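Local coordinates for protein Exo-beta-1,3-galactanase (Bifidobacterium bifidum, PDB 5FLW) that probably releases galactose units from the non-reducing ends of beta-1,3-linked galactans, acting as a glycoside hydrolase of family 43, at residues K85-P90 against D167-I172; G107-G112 against G133-D138; R137-F142 against G149-E154; G159-R164 against V173-C178; L199-G204 against N215-A220. All blocks are in the same frame, centred on the assembly; numbering follows the deposited sequence. Where two conformers were deposited one is given.

Interaction 1. Residues K85-P90 against D167-I172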
# COMPACT_ATOMS: atom_id res chain seq x y z
N LYS A 85 -2.68 -5.39 -3.15
CA LYS A 85 -1.26 -5.37 -3.49
C LYS A 85 -0.99 -6.53 -4.45
O LYS A 85 -1.64 -7.57 -4.36
CB LYS A 85 -0.40 -5.57 -2.22
CG LYS A 85 -0.62 -4.51 -1.13
CD LYS A 85 -0.11 -3.14 -1.60
CE LYS A 85 -0.63 -1.99 -0.71
NZ LYS A 85 -2.10 -1.79 -0.89
N VAL A 86 -0.01 -6.35 -5.34
CA VAL A 86 0.38 -7.38 -6.31
C VAL A 86 1.89 -7.57 -6.27
O VAL A 86 2.65 -6.59 -6.18
CB VAL A 86 -0.11 -7.03 -7.74
CG1 VAL A 86 0.50 -7.97 -8.83
CG2 VAL A 86 -1.65 -7.06 -7.79
N LEU A 87 2.34 -8.83 -6.35
CA LEU A 87 3.74 -9.15 -6.57
C LEU A 87 3.84 -10.14 -7.73
O LEU A 87 2.92 -10.94 -7.97
CB LEU A 87 4.42 -9.80 -5.35
CG LEU A 87 4.66 -8.92 -4.11
CD1 LEU A 87 5.22 -9.77 -2.94
CD2 LEU A 87 5.59 -7.76 -4.42
N HIS A 88 4.96 -10.06 -8.46
CA HIS A 88 5.28 -11.04 -9.50
C HIS A 88 6.18 -12.11 -8.88
O HIS A 88 7.25 -11.79 -8.34
CB HIS A 88 5.96 -10.34 -10.69
CG HIS A 88 6.13 -11.22 -11.90
ND1 HIS A 88 7.11 -11.01 -12.85
CD2 HIS A 88 5.44 -12.31 -12.32
CE1 HIS A 88 7.01 -11.91 -13.80
NE2 HIS A 88 6.02 -12.73 -13.50
N CYS A 89 5.73 -13.38 -8.93
CA CYS A 89 6.41 -14.48 -8.24
C CYS A 89 7.55 -15.02 -9.09
O CYS A 89 7.30 -15.57 -10.17
CB CYS A 89 5.44 -15.62 -7.96
SG CYS A 89 6.24 -17.02 -7.17
N PRO A 90 8.80 -14.92 -8.65
CA PRO A 90 9.91 -15.39 -9.51
C PRO A 90 9.85 -16.88 -9.81
O PRO A 90 10.13 -17.30 -10.95
CB PRO A 90 11.16 -15.01 -8.71
CG PRO A 90 10.70 -13.92 -7.79
CD PRO A 90 9.30 -14.26 -7.43
N ASP A 167 7.88 -19.66 -1.51
CA ASP A 167 8.47 -19.41 -2.83
C ASP A 167 7.42 -19.26 -3.92
O ASP A 167 7.69 -18.61 -4.93
CB ASP A 167 9.41 -20.54 -3.25
CG ASP A 167 10.70 -20.56 -2.47
OD1 ASP A 167 11.04 -19.54 -1.81
OD2 ASP A 167 11.37 -21.62 -2.50
N ASP A 168 6.26 -19.91 -3.79
CA ASP A 168 5.21 -19.71 -4.77
C ASP A 168 4.34 -18.48 -4.47
O ASP A 168 3.35 -18.25 -5.18
CB ASP A 168 4.35 -20.97 -4.92
CG ASP A 168 3.59 -21.32 -3.64
OD1 ASP A 168 3.60 -20.53 -2.68
OD2 ASP A 168 2.97 -22.41 -3.61
N TYR A 169 4.68 -17.72 -3.42
CA TYR A 169 4.03 -16.47 -3.05
C TYR A 169 2.57 -16.62 -2.60
O TYR A 169 1.88 -15.61 -2.44
CB TYR A 169 4.15 -15.41 -4.16
CG TYR A 169 5.48 -14.66 -4.23
CD1 TYR A 169 6.65 -15.17 -3.66
CD2 TYR A 169 5.55 -13.41 -4.85
CE1 TYR A 169 7.86 -14.45 -3.72
CE2 TYR A 169 6.74 -12.70 -4.93
CZ TYR A 169 7.89 -13.21 -4.37
OH TYR A 169 9.07 -12.47 -4.45
N LEU A 170 2.08 -17.86 -2.35
CA LEU A 170 0.66 -18.08 -2.07
C LEU A 170 0.31 -18.12 -0.58
O LEU A 170 -0.88 -18.05 -0.23
CB LEU A 170 0.17 -19.38 -2.71
CG LEU A 170 0.32 -19.48 -4.23
CD1 LEU A 170 -0.18 -20.83 -4.69
CD2 LEU A 170 -0.42 -18.36 -4.91
N THR A 171 1.32 -18.26 0.29
CA THR A 171 1.09 -18.27 1.73
C THR A 171 2.33 -17.75 2.46
O THR A 171 3.32 -17.37 1.83
CB THR A 171 0.62 -19.66 2.21
OG1 THR A 171 0.11 -19.52 3.54
CG2 THR A 171 1.76 -20.68 2.16
N ILE A 172 2.25 -17.71 3.80
CA ILE A 172 3.26 -17.13 4.68
C ILE A 172 4.00 -18.25 5.40
O ILE A 172 3.37 -19.20 5.89
CB ILE A 172 2.56 -16.24 5.72
CG1 ILE A 172 1.82 -15.10 5.04
CG2 ILE A 172 3.55 -15.73 6.78
CD1 ILE A 172 0.86 -14.40 6.04
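C89 and Y169 mark the closest backbone approach, their CA atoms 6.0 Å apart, where the chain leaves strand 80-88 and passes the turn between strands 159-165 and 172-179. Y169 takes a left-handed backbone conformation (phi 66°) in that turn. Just before it, D168 closes an Asx turn: its OD1 accepts from L170 N at 3.1 Å, met from above the carboxylate plane.

The Y169 ring carries most of the contact. Over one face lies C89 CA, 4.0 Å from the ring centroid in a CH-pi contact. The C89 sulfur, set anti to its own backbone N (chi1 178°), reaches back over the same face with SG 4.2 Å from the centroid; C89 SG also lies 3.1 Å from D167 O. L87 crosses the ring at about a right angle, with CB 3.7 Å from Y169 CE2. Near the phenol end, P90 CD comes to 3.5 Å from Y169 CZ.

Packing, CH-pi and sulfur-aromatic attraction therefore join this turn to the neighbouring four-stranded sheet. The hydrogen bonds of Y169 OH to G147 O and Q143 NE2 anchor the phenol end and probably limit how far the ring can slide.

Interaction 2. Residues G107-G112 against G133-D138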
# COMPACT_ATOMS: atom_id res chain seq x y z
N GLY A 107 -14.44 -7.68 12.53
CA GLY A 107 -13.87 -8.78 13.28
C GLY A 107 -13.17 -9.84 12.48
O GLY A 107 -12.60 -10.76 13.08
N TYR A 108 -13.17 -9.77 11.14
CA TYR A 108 -12.63 -10.88 10.35
C TYR A 108 -11.12 -10.81 10.17
O TYR A 108 -10.41 -11.81 10.43
CB TYR A 108 -13.33 -10.95 9.00
CG TYR A 108 -13.02 -12.19 8.17
CD1 TYR A 108 -13.28 -13.48 8.67
CD2 TYR A 108 -12.53 -12.08 6.86
CE1 TYR A 108 -13.05 -14.63 7.88
CE2 TYR A 108 -12.29 -13.22 6.06
CZ TYR A 108 -12.55 -14.49 6.59
OH TYR A 108 -12.34 -15.64 5.85
N ALA A 109 -10.62 -9.69 9.65
CA ALA A 109 -9.20 -9.37 9.66
C ALA A 109 -8.35 -10.49 9.04
O ALA A 109 -7.46 -11.07 9.68
CB ALA A 109 -8.76 -9.00 11.08
N HIS A 110 -8.60 -10.78 7.76
CA HIS A 110 -7.84 -11.78 7.02
C HIS A 110 -7.09 -11.14 5.84
O HIS A 110 -7.36 -10.01 5.44
CB HIS A 110 -8.75 -12.86 6.43
CG HIS A 110 -9.10 -13.97 7.37
ND1 HIS A 110 -9.66 -13.75 8.61
CD2 HIS A 110 -9.04 -15.32 7.22
CE1 HIS A 110 -9.90 -14.92 9.19
NE2 HIS A 110 -9.52 -15.88 8.37
N ILE A 111 -6.17 -11.93 5.27
CA ILE A 111 -5.57 -11.65 3.96
C ILE A 111 -6.27 -12.55 2.94
O ILE A 111 -6.36 -13.76 3.14
CB ILE A 111 -4.06 -11.97 3.97
CG1 ILE A 111 -3.31 -11.13 5.02
CG2 ILE A 111 -3.45 -11.78 2.56
CD1 ILE A 111 -1.90 -11.61 5.39
N GLY A 112 -6.77 -11.96 1.85
CA GLY A 112 -7.24 -12.73 0.70
C GLY A 112 -6.15 -12.84 -0.36
O GLY A 112 -5.36 -11.91 -0.54
N GLY A 133 -3.86 -17.52 13.24
CA GLY A 133 -5.12 -16.96 13.66
C GLY A 133 -5.08 -15.48 14.01
O GLY A 133 -6.13 -14.93 14.38
N TYR A 134 -3.92 -14.82 13.89
CA TYR A 134 -3.79 -13.42 14.30
C TYR A 134 -4.55 -12.49 13.36
O TYR A 134 -4.71 -12.76 12.16
CB TYR A 134 -2.32 -12.99 14.32
CG TYR A 134 -1.42 -13.78 15.26
CD1 TYR A 134 -1.95 -14.47 16.33
CD2 TYR A 134 -0.04 -13.80 15.09
CE1 TYR A 134 -1.13 -15.20 17.20
CE2 TYR A 134 0.76 -14.51 15.93
CZ TYR A 134 0.22 -15.20 17.00
OH TYR A 134 1.05 -15.92 17.83
N LEU A 135 -4.96 -11.34 13.91
CA LEU A 135 -5.57 -10.29 13.11
C LEU A 135 -4.62 -9.79 12.03
O LEU A 135 -3.45 -9.52 12.30
CB LEU A 135 -5.89 -9.09 14.00
CG LEU A 135 -6.86 -9.31 15.16
CD1 LEU A 135 -6.83 -8.12 16.15
CD2 LEU A 135 -8.29 -9.58 14.61
N SER A 136 -5.14 -9.61 10.82
CA SER A 136 -4.45 -8.90 9.74
C SER A 136 -5.42 -7.87 9.15
O SER A 136 -6.51 -8.23 8.69
CB SER A 136 -3.98 -9.87 8.66
OG SER A 136 -3.32 -9.18 7.61
N ARG A 137 -5.05 -6.59 9.20
CA ARG A 137 -5.86 -5.54 8.59
C ARG A 137 -5.08 -4.84 7.48
O ARG A 137 -4.87 -5.46 6.43
CB ARG A 137 -6.48 -4.65 9.67
CG ARG A 137 -7.50 -5.45 10.50
CD ARG A 137 -8.38 -4.53 11.29
NE ARG A 137 -9.42 -5.20 12.08
CZ ARG A 137 -9.21 -5.59 13.32
NH1 ARG A 137 -8.00 -5.38 13.85
NH2 ARG A 137 -10.19 -6.15 14.05
N ASP A 138 -4.58 -3.61 7.67
CA ASP A 138 -3.83 -2.97 6.58
C ASP A 138 -2.64 -3.82 6.17
O ASP A 138 -1.96 -4.42 7.02
CB ASP A 138 -3.27 -1.62 7.03
CG ASP A 138 -4.31 -0.53 7.06
OD1 ASP A 138 -5.52 -0.78 6.81
OD2 ASP A 138 -3.89 0.60 7.40
O HOH W 1 -7.68 -12.85 11.91
O HOH W 2 -5.14 -8.19 5.84
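A109 and S136 bring their CA atoms to 4.8 Å where two adjacent sheets of the five-bladed beta-propeller meet, the fold known for family 43. The touching parts run 84° apart, so this is a crossing of a strand entry with an inter-sheet loop and no strand pairing.

One direct hydrogen bond spans it. S136 N donates to A109 O at 3.0 Å, arriving from above the carbonyl plane; the left-handed backbone of A109 (phi 54°, psi 61°) is consistent with the turn that directs this oxygen at the loop. Two waters extend the polar contact. One lies between A109 O and Y134 O. The other donates to H110 O and R137 O and also hydrogen-bonds S136 OG, a hydroxyl that has S153 OG as a further partner.

Apolar packing centres on the A109 methyl. Its CB touches L135 CD2 at 3.6 Å and R137 CG at 3.8 Å, and sits over one face of the R137 guanidinium, displaced toward its rim. The extended arginine chain continues to Y106 O, bonded by NH2.

Within 107-112, H110 ND1 donates to Y108 O at 2.8 Å, in the imidazole plane, and the same nitrogen lies over the centre of the Y108 ring. On the other side of the strand, I111 CG1 rests just 3.2 Å from S136 OG.

Interaction 3. Residues R137-F142 against G149-E154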
# COMPACT_ATOMS: atom_id res chain seq x y z
N ARG A 137 -5.05 -6.59 9.20
CA ARG A 137 -5.86 -5.54 8.59
C ARG A 137 -5.08 -4.84 7.48
O ARG A 137 -4.87 -5.46 6.43
CB ARG A 137 -6.48 -4.65 9.67
CG ARG A 137 -7.50 -5.45 10.50
CD ARG A 137 -8.38 -4.53 11.29
NE ARG A 137 -9.42 -5.20 12.08
CZ ARG A 137 -9.21 -5.59 13.32
NH1 ARG A 137 -8.00 -5.38 13.85
NH2 ARG A 137 -10.19 -6.15 14.05
N ASP A 138 -4.58 -3.61 7.67
CA ASP A 138 -3.83 -2.97 6.58
C ASP A 138 -2.64 -3.82 6.17
O ASP A 138 -1.96 -4.42 7.02
CB ASP A 138 -3.27 -1.62 7.03
CG ASP A 138 -4.31 -0.53 7.06
OD1 ASP A 138 -5.52 -0.78 6.81
OD2 ASP A 138 -3.89 0.60 7.40
N ILE A 139 -2.39 -3.89 4.86
CA ILE A 139 -1.27 -4.66 4.32
C ILE A 139 -0.48 -3.80 3.34
O ILE A 139 -0.99 -2.83 2.76
CB ILE A 139 -1.69 -5.98 3.62
CG1 ILE A 139 -2.67 -5.67 2.48
CG2 ILE A 139 -2.25 -7.01 4.63
CD1 ILE A 139 -2.77 -6.79 1.46
N GLY A 140 0.80 -4.19 3.17
CA GLY A 140 1.63 -3.74 2.07
C GLY A 140 2.51 -4.89 1.63
O GLY A 140 2.50 -5.95 2.25
N VAL A 141 3.27 -4.69 0.55
CA VAL A 141 4.19 -5.72 0.07
C VAL A 141 5.60 -5.16 -0.17
O VAL A 141 5.80 -3.97 -0.42
CB VAL A 141 3.67 -6.46 -1.19
CG1 VAL A 141 2.38 -7.24 -0.88
CG2 VAL A 141 3.47 -5.47 -2.35
N PHE A 142 6.58 -6.07 -0.13
CA PHE A 142 7.95 -5.71 -0.47
C PHE A 142 8.64 -6.92 -1.10
O PHE A 142 8.51 -8.05 -0.61
CB PHE A 142 8.72 -5.18 0.76
CG PHE A 142 10.20 -4.95 0.50
CD1 PHE A 142 10.63 -3.87 -0.25
CD2 PHE A 142 11.15 -5.83 1.00
CE1 PHE A 142 11.96 -3.68 -0.51
CE2 PHE A 142 12.48 -5.63 0.75
CZ PHE A 142 12.89 -4.55 -0.01
N GLY A 149 9.80 -12.46 -1.22
CA GLY A 149 8.61 -11.63 -1.13
C GLY A 149 8.11 -11.55 0.30
O GLY A 149 8.23 -12.51 1.07
N TYR A 150 7.53 -10.40 0.64
CA TYR A 150 7.05 -10.13 1.98
C TYR A 150 5.72 -9.41 1.92
O TYR A 150 5.47 -8.58 1.04
CB TYR A 150 8.04 -9.22 2.76
CG TYR A 150 9.40 -9.83 2.84
CD1 TYR A 150 10.35 -9.64 1.83
CD2 TYR A 150 9.75 -10.65 3.92
CE1 TYR A 150 11.62 -10.26 1.89
CE2 TYR A 150 11.00 -11.26 4.00
CZ TYR A 150 11.94 -11.07 2.99
OH TYR A 150 13.16 -11.70 3.12
N ILE A 151 4.88 -9.71 2.91
CA ILE A 151 3.67 -8.96 3.14
C ILE A 151 3.76 -8.34 4.54
O ILE A 151 4.07 -9.03 5.51
CB ILE A 151 2.41 -9.81 2.90
CG1 ILE A 151 1.14 -8.97 3.07
CG2 ILE A 151 2.38 -11.02 3.80
CD1 ILE A 151 -0.08 -9.64 2.49
N MET A 152 3.52 -7.03 4.61
CA MET A 152 3.45 -6.35 5.90
C MET A 152 2.00 -6.30 6.32
O MET A 152 1.11 -6.10 5.48
CB MET A 152 4.03 -4.93 5.83
CG MET A 152 5.50 -4.85 5.37
SD MET A 152 5.73 -4.80 3.57
CE MET A 152 5.29 -3.08 3.21
N SER A 153 1.74 -6.49 7.61
CA SER A 153 0.38 -6.75 8.07
C SER A 153 0.17 -6.17 9.46
O SER A 153 0.77 -6.66 10.43
CB SER A 153 0.11 -8.28 8.11
OG SER A 153 -1.09 -8.58 8.81
N GLU A 154 -0.73 -5.20 9.59
CA GLU A 154 -1.02 -4.60 10.89
C GLU A 154 -1.93 -5.52 11.70
O GLU A 154 -3.00 -5.94 11.22
CB GLU A 154 -1.65 -3.21 10.73
CG GLU A 154 -1.67 -2.39 12.03
CD GLU A 154 -2.90 -2.64 12.91
OE1 GLU A 154 -4.01 -2.82 12.35
OE2 GLU A 154 -2.76 -2.64 14.16
O HOH W 3 -5.11 -5.25 13.09
O HOH W 4 -4.73 -1.71 9.93
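G140 and M152 form an antiparallel hydrogen-bonded pair, G140 N to M152 O at 3.0 Å and M152 N to G140 O at 2.8 Å; F142 and Y150 repeat the pattern. At the other end R137 N donates to E154 O in its carbonyl plane, while E154 N meets D138 O nearly along the C=O axis.

The M152 chain, bent at chi2 (86°) and chi3 (77°), curls over the neighbouring strand at G140 and V141, so that CE lies 3.7 Å from V141 N. A CB on G140 would fall 3.0 Å from this methyl, a clash that glycine avoids. SD reaches F142 CB at 4.1 Å. With an alanine in place of M152, the backbone at G140 and V141 would probably lose its thioether cover and a gap would open beside F142. F142 and Y150 lie side by side, CD2 to CD1 4.0 Å.

Further out, one water links R137 NH1 to E154 O and OE1, and another joins D138 N to E154 OE1. R156 pairs with E154 in a salt bridge, and D138 is held by S190 N and R83. Deep in the chain, the arrangement is a beta-hairpin, typical of the first two strands of a propeller blade.

Interaction 4. Residues G159-R164 against V173-C178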
# COMPACT_ATOMS: atom_id res chain seq x y z
N GLY A 159 1.35 -5.82 16.88
CA GLY A 159 2.20 -4.89 16.19
C GLY A 159 2.03 -5.10 14.71
O GLY A 159 1.13 -5.81 14.26
N THR A 160 2.90 -4.46 13.92
CA THR A 160 2.84 -4.64 12.47
C THR A 160 3.93 -5.63 12.06
O THR A 160 5.11 -5.44 12.39
CB THR A 160 2.92 -3.30 11.75
OG1 THR A 160 1.79 -2.51 12.18
CG2 THR A 160 2.87 -3.47 10.23
N HIS A 161 3.50 -6.72 11.40
CA HIS A 161 4.38 -7.81 11.01
C HIS A 161 5.01 -7.54 9.65
O HIS A 161 4.41 -6.92 8.77
CB HIS A 161 3.61 -9.13 10.85
CG HIS A 161 2.93 -9.61 12.09
ND1 HIS A 161 3.46 -10.59 12.90
CD2 HIS A 161 1.75 -9.26 12.65
CE1 HIS A 161 2.63 -10.82 13.91
NE2 HIS A 161 1.59 -10.02 13.79
N ILE A 162 6.21 -8.08 9.48
CA ILE A 162 6.77 -8.40 8.17
C ILE A 162 6.72 -9.92 8.08
O ILE A 162 7.35 -10.62 8.88
CB ILE A 162 8.22 -7.90 8.02
CG1 ILE A 162 8.30 -6.37 8.20
CG2 ILE A 162 8.78 -8.36 6.67
CD1 ILE A 162 9.70 -5.79 8.18
N TYR A 163 5.92 -10.44 7.14
CA TYR A 163 5.77 -11.87 6.93
C TYR A 163 6.48 -12.27 5.64
O TYR A 163 6.26 -11.64 4.60
CB TYR A 163 4.29 -12.20 6.75
CG TYR A 163 3.43 -12.14 7.99
CD1 TYR A 163 3.79 -12.83 9.16
CD2 TYR A 163 2.21 -11.46 7.96
CE1 TYR A 163 2.95 -12.81 10.29
CE2 TYR A 163 1.39 -11.42 9.08
CZ TYR A 163 1.75 -12.09 10.22
OH TYR A 163 0.94 -12.05 11.32
N ARG A 164 7.28 -13.33 5.69
CA ARG A 164 7.92 -13.83 4.48
C ARG A 164 6.99 -14.83 3.79
O ARG A 164 6.41 -15.70 4.44
CB ARG A 164 9.28 -14.46 4.76
CG ARG A 164 10.05 -14.90 3.50
CD ARG A 164 11.50 -15.22 3.79
NE ARG A 164 11.63 -16.22 4.87
CZ ARG A 164 11.78 -17.53 4.68
NH1 ARG A 164 11.82 -18.03 3.45
NH2 ARG A 164 11.90 -18.36 5.73
N VAL A 173 5.32 -18.13 5.49
CA VAL A 173 6.17 -19.15 6.09
C VAL A 173 7.01 -18.64 7.26
O VAL A 173 7.63 -19.45 7.95
CB VAL A 173 7.07 -19.88 5.04
CG1 VAL A 173 6.23 -20.53 3.92
CG2 VAL A 173 8.13 -18.95 4.47
N GLU A 174 7.03 -17.33 7.52
CA GLU A 174 7.85 -16.82 8.61
C GLU A 174 7.33 -15.48 9.11
O GLU A 174 6.99 -14.60 8.31
CB GLU A 174 9.32 -16.67 8.21
CG GLU A 174 10.22 -16.30 9.37
CD GLU A 174 11.58 -15.81 8.93
OE1 GLU A 174 11.92 -15.97 7.74
OE2 GLU A 174 12.31 -15.27 9.79
N ASP A 175 7.28 -15.34 10.43
CA ASP A 175 6.98 -14.05 11.08
C ASP A 175 8.35 -13.38 11.28
O ASP A 175 9.06 -13.64 12.24
CB ASP A 175 6.19 -14.28 12.37
CG ASP A 175 5.60 -13.01 12.98
OD1 ASP A 175 5.61 -11.93 12.35
OD2 ASP A 175 5.07 -13.13 14.11
N VAL A 176 8.73 -12.55 10.29
CA VAL A 176 10.09 -12.01 10.22
C VAL A 176 10.31 -10.97 11.32
O VAL A 176 11.38 -10.93 11.96
CB VAL A 176 10.36 -11.40 8.83
CG1 VAL A 176 11.66 -10.60 8.80
CG2 VAL A 176 10.39 -12.47 7.78
N ALA A 177 9.31 -10.11 11.53
CA ALA A 177 9.37 -9.03 12.50
C ALA A 177 7.94 -8.67 12.89
O ALA A 177 7.00 -8.89 12.12
CB ALA A 177 10.07 -7.78 11.93
N CYS A 178 7.80 -8.13 14.10
CA CYS A 178 6.51 -7.61 14.54
C CYS A 178 6.82 -6.40 15.41
O CYS A 178 7.32 -6.55 16.53
CB CYS A 178 5.70 -8.67 15.28
SG CYS A 178 4.02 -8.09 15.67
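With the H161 ring anti to its carbonyl carbon (chi1 -61°) and the D175 carboxylate anti to the backbone N (chi1 -169°), two side chains that already point to the same face of an antiparallel beta-hairpin turn their polar ends toward each other. H161 ND1 thus donates to D175 OD1 at 2.6 Å, nearly straight at 171° and in the imidazole plane. H161 NE2 has D155 OD2 as its partner.

Two classic beta bulges distort the hairpin. V176 and A177 both face I162, whose O accepts from V176 N at 2.8 Å and weakly from A177 N; V173 and E174 both face R164. On the face with I162, R164 forms a salt bridge with E174, R164 NE and NH2 both gripping E174 OE1. V173 CG2 lies over one guanidinium face. A methionine replacing R164 would probably leave E174 OE1 without its charged mate. E174 OE2 is hydrogen-bonded to H224 NE2.

The H161 ring is also sandwiched: Y163 OH lies 3.1 Å above one face, and C178 SG 3.5 Å above the other.

Interaction 5. Residues L199-G204 against N215-A220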
# COMPACT_ATOMS: atom_id res chain seq x y z
N LEU A 199 19.91 -0.31 3.21
CA LEU A 199 19.10 0.09 4.36
C LEU A 199 17.63 0.04 3.97
O LEU A 199 17.25 0.59 2.93
CB LEU A 199 19.45 1.51 4.82
CG LEU A 199 18.91 1.94 6.17
CD1 LEU A 199 19.64 1.20 7.28
CD2 LEU A 199 19.03 3.42 6.37
N TYR A 200 16.81 -0.61 4.80
CA TYR A 200 15.35 -0.66 4.60
C TYR A 200 14.70 0.53 5.30
O TYR A 200 15.08 0.89 6.42
CB TYR A 200 14.78 -1.95 5.19
CG TYR A 200 15.36 -3.23 4.62
CD1 TYR A 200 14.87 -3.76 3.43
CD2 TYR A 200 16.41 -3.90 5.27
CE1 TYR A 200 15.40 -4.93 2.90
CE2 TYR A 200 16.95 -5.07 4.75
CZ TYR A 200 16.44 -5.58 3.56
OH TYR A 200 16.95 -6.75 3.02
N TYR A 201 13.73 1.14 4.63
CA TYR A 201 12.95 2.24 5.19
C TYR A 201 11.50 1.78 5.21
O TYR A 201 10.96 1.39 4.18
CB TYR A 201 13.08 3.52 4.36
CG TYR A 201 14.49 4.13 4.25
CD1 TYR A 201 15.51 3.48 3.55
CD2 TYR A 201 14.78 5.39 4.80
CE1 TYR A 201 16.79 4.04 3.44
CE2 TYR A 201 16.04 5.96 4.70
CZ TYR A 201 17.05 5.28 4.02
OH TYR A 201 18.31 5.85 3.89
N TRP A 202 10.88 1.83 6.40
CA TRP A 202 9.53 1.35 6.65
C TRP A 202 8.69 2.53 7.14
O TRP A 202 8.98 3.09 8.20
CB TRP A 202 9.61 0.25 7.72
CG TRP A 202 8.35 -0.42 8.17
CD1 TRP A 202 7.05 -0.14 7.81
CD2 TRP A 202 8.28 -1.51 9.12
NE1 TRP A 202 6.18 -1.00 8.47
CE2 TRP A 202 6.91 -1.85 9.27
CE3 TRP A 202 9.24 -2.25 9.83
CZ2 TRP A 202 6.48 -2.87 10.13
CZ3 TRP A 202 8.81 -3.28 10.68
CH2 TRP A 202 7.44 -3.59 10.81
N PHE A 203 7.65 2.88 6.38
CA PHE A 203 6.76 4.00 6.69
C PHE A 203 5.40 3.47 7.14
O PHE A 203 4.96 2.40 6.70
CB PHE A 203 6.54 4.88 5.45
CG PHE A 203 7.82 5.42 4.86
CD1 PHE A 203 8.63 4.63 4.06
CD2 PHE A 203 8.21 6.73 5.10
CE1 PHE A 203 9.83 5.14 3.51
CE2 PHE A 203 9.40 7.25 4.55
CZ PHE A 203 10.19 6.45 3.76
N GLY A 204 4.73 4.24 8.01
CA GLY A 204 3.37 3.91 8.40
C GLY A 204 2.67 5.09 9.05
O GLY A 204 3.28 6.15 9.27
N ASN A 215 2.75 10.93 10.19
CA ASN A 215 3.22 9.59 9.90
C ASN A 215 4.72 9.48 10.21
O ASN A 215 5.45 10.48 10.31
CB ASN A 215 2.94 9.23 8.44
CG ASN A 215 1.43 9.17 8.08
OD1 ASN A 215 1.10 8.99 6.91
ND2 ASN A 215 0.54 9.33 9.07
N LYS A 216 5.20 8.23 10.35
CA LYS A 216 6.58 8.02 10.78
C LYS A 216 7.26 6.91 9.99
O LYS A 216 6.61 6.12 9.27
CB LYS A 216 6.65 7.69 12.28
CG LYS A 216 5.89 8.62 13.17
CD LYS A 216 6.20 8.34 14.64
CE LYS A 216 5.58 9.38 15.53
NZ LYS A 216 5.77 9.10 16.98
N TYR A 217 8.59 6.84 10.14
CA TYR A 217 9.39 5.80 9.51
C TYR A 217 10.45 5.25 10.46
O TYR A 217 10.86 5.89 11.44
CB TYR A 217 10.01 6.28 8.18
CG TYR A 217 11.20 7.21 8.37
CD1 TYR A 217 11.01 8.53 8.79
CD2 TYR A 217 12.50 6.77 8.15
CE1 TYR A 217 12.08 9.40 8.99
CE2 TYR A 217 13.60 7.64 8.35
CZ TYR A 217 13.38 8.95 8.76
OH TYR A 217 14.46 9.81 8.93
N SER A 218 10.90 4.03 10.14
CA SER A 218 11.97 3.35 10.86
C SER A 218 12.90 2.73 9.83
O SER A 218 12.49 2.47 8.69
CB SER A 218 11.37 2.28 11.79
OG SER A 218 12.36 1.56 12.49
N THR A 219 14.17 2.51 10.21
CA THR A 219 15.17 1.92 9.32
C THR A 219 15.82 0.70 9.99
O THR A 219 15.82 0.56 11.22
CB THR A 219 16.27 2.91 8.90
OG1 THR A 219 16.99 3.34 10.06
CG2 THR A 219 15.66 4.14 8.25
N ALA A 220 16.36 -0.18 9.15
CA ALA A 220 17.06 -1.37 9.61
C ALA A 220 17.92 -1.88 8.46
O ALA A 220 17.65 -1.61 7.29
CB ALA A 220 16.10 -2.46 10.10
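N215 places CB 3.2 Å from G204 O, while its amide oxygen is held by V245 N beyond the strand. K216 pairs next with G204, K216 N to G204 O at 3.0 Å and G204 N to K216 O at 2.9 Å. Y217 CB lies over the F203 ring face, 4.0 Å from its centroid. With CG between the backbone N and the carbonyl carbon (chi1 75°), the Y217 ring is set alongside that of F203, near parallel (27°) but slid apart with little overlap, and Y217 OH accepts from A290 N.

S218 exchanges backbone bonds with W202 in the middle of this antiparallel hairpin, which supplies the two central strands of a four-stranded propeller blade. S218 OG is hydrogen-bonded to S228 O, and W202 meets W227 and W230 edge-to-face.

T219 sets CG2 over the Y201 ring, 4.2 Å from the centroid, and its CB touches L199 CD2 at 3.8 Å. At A220 the carbonyl O accepts from Y200 N at 2.8 Å and also lies at the edge of the Y200 ring, near its plane.

Interactions 3, 4 and 5 are strand pairings within sheets, whereas 1 and 2 join parts of different sheets through loops. Interactions 3 and 4 share one sheet: I151 O with Y163 N, and S153 O with H161 N, tie their hairpins together. Interaction 3 is the most central, its centre 8 Å from that of the chain, and interaction 5 is likewise buried; the other three are partly exposed. A salt bridge crosses interaction 4, ordered waters bridge 2 and 3, aromatic packing marks 5, and sulfur-aromatic contacts occur in 1 and 4. The sheets also touch, I162 CD1 against W202 CZ3 and F142 against Y200, while interactions 2 and 3 share R137 and D138.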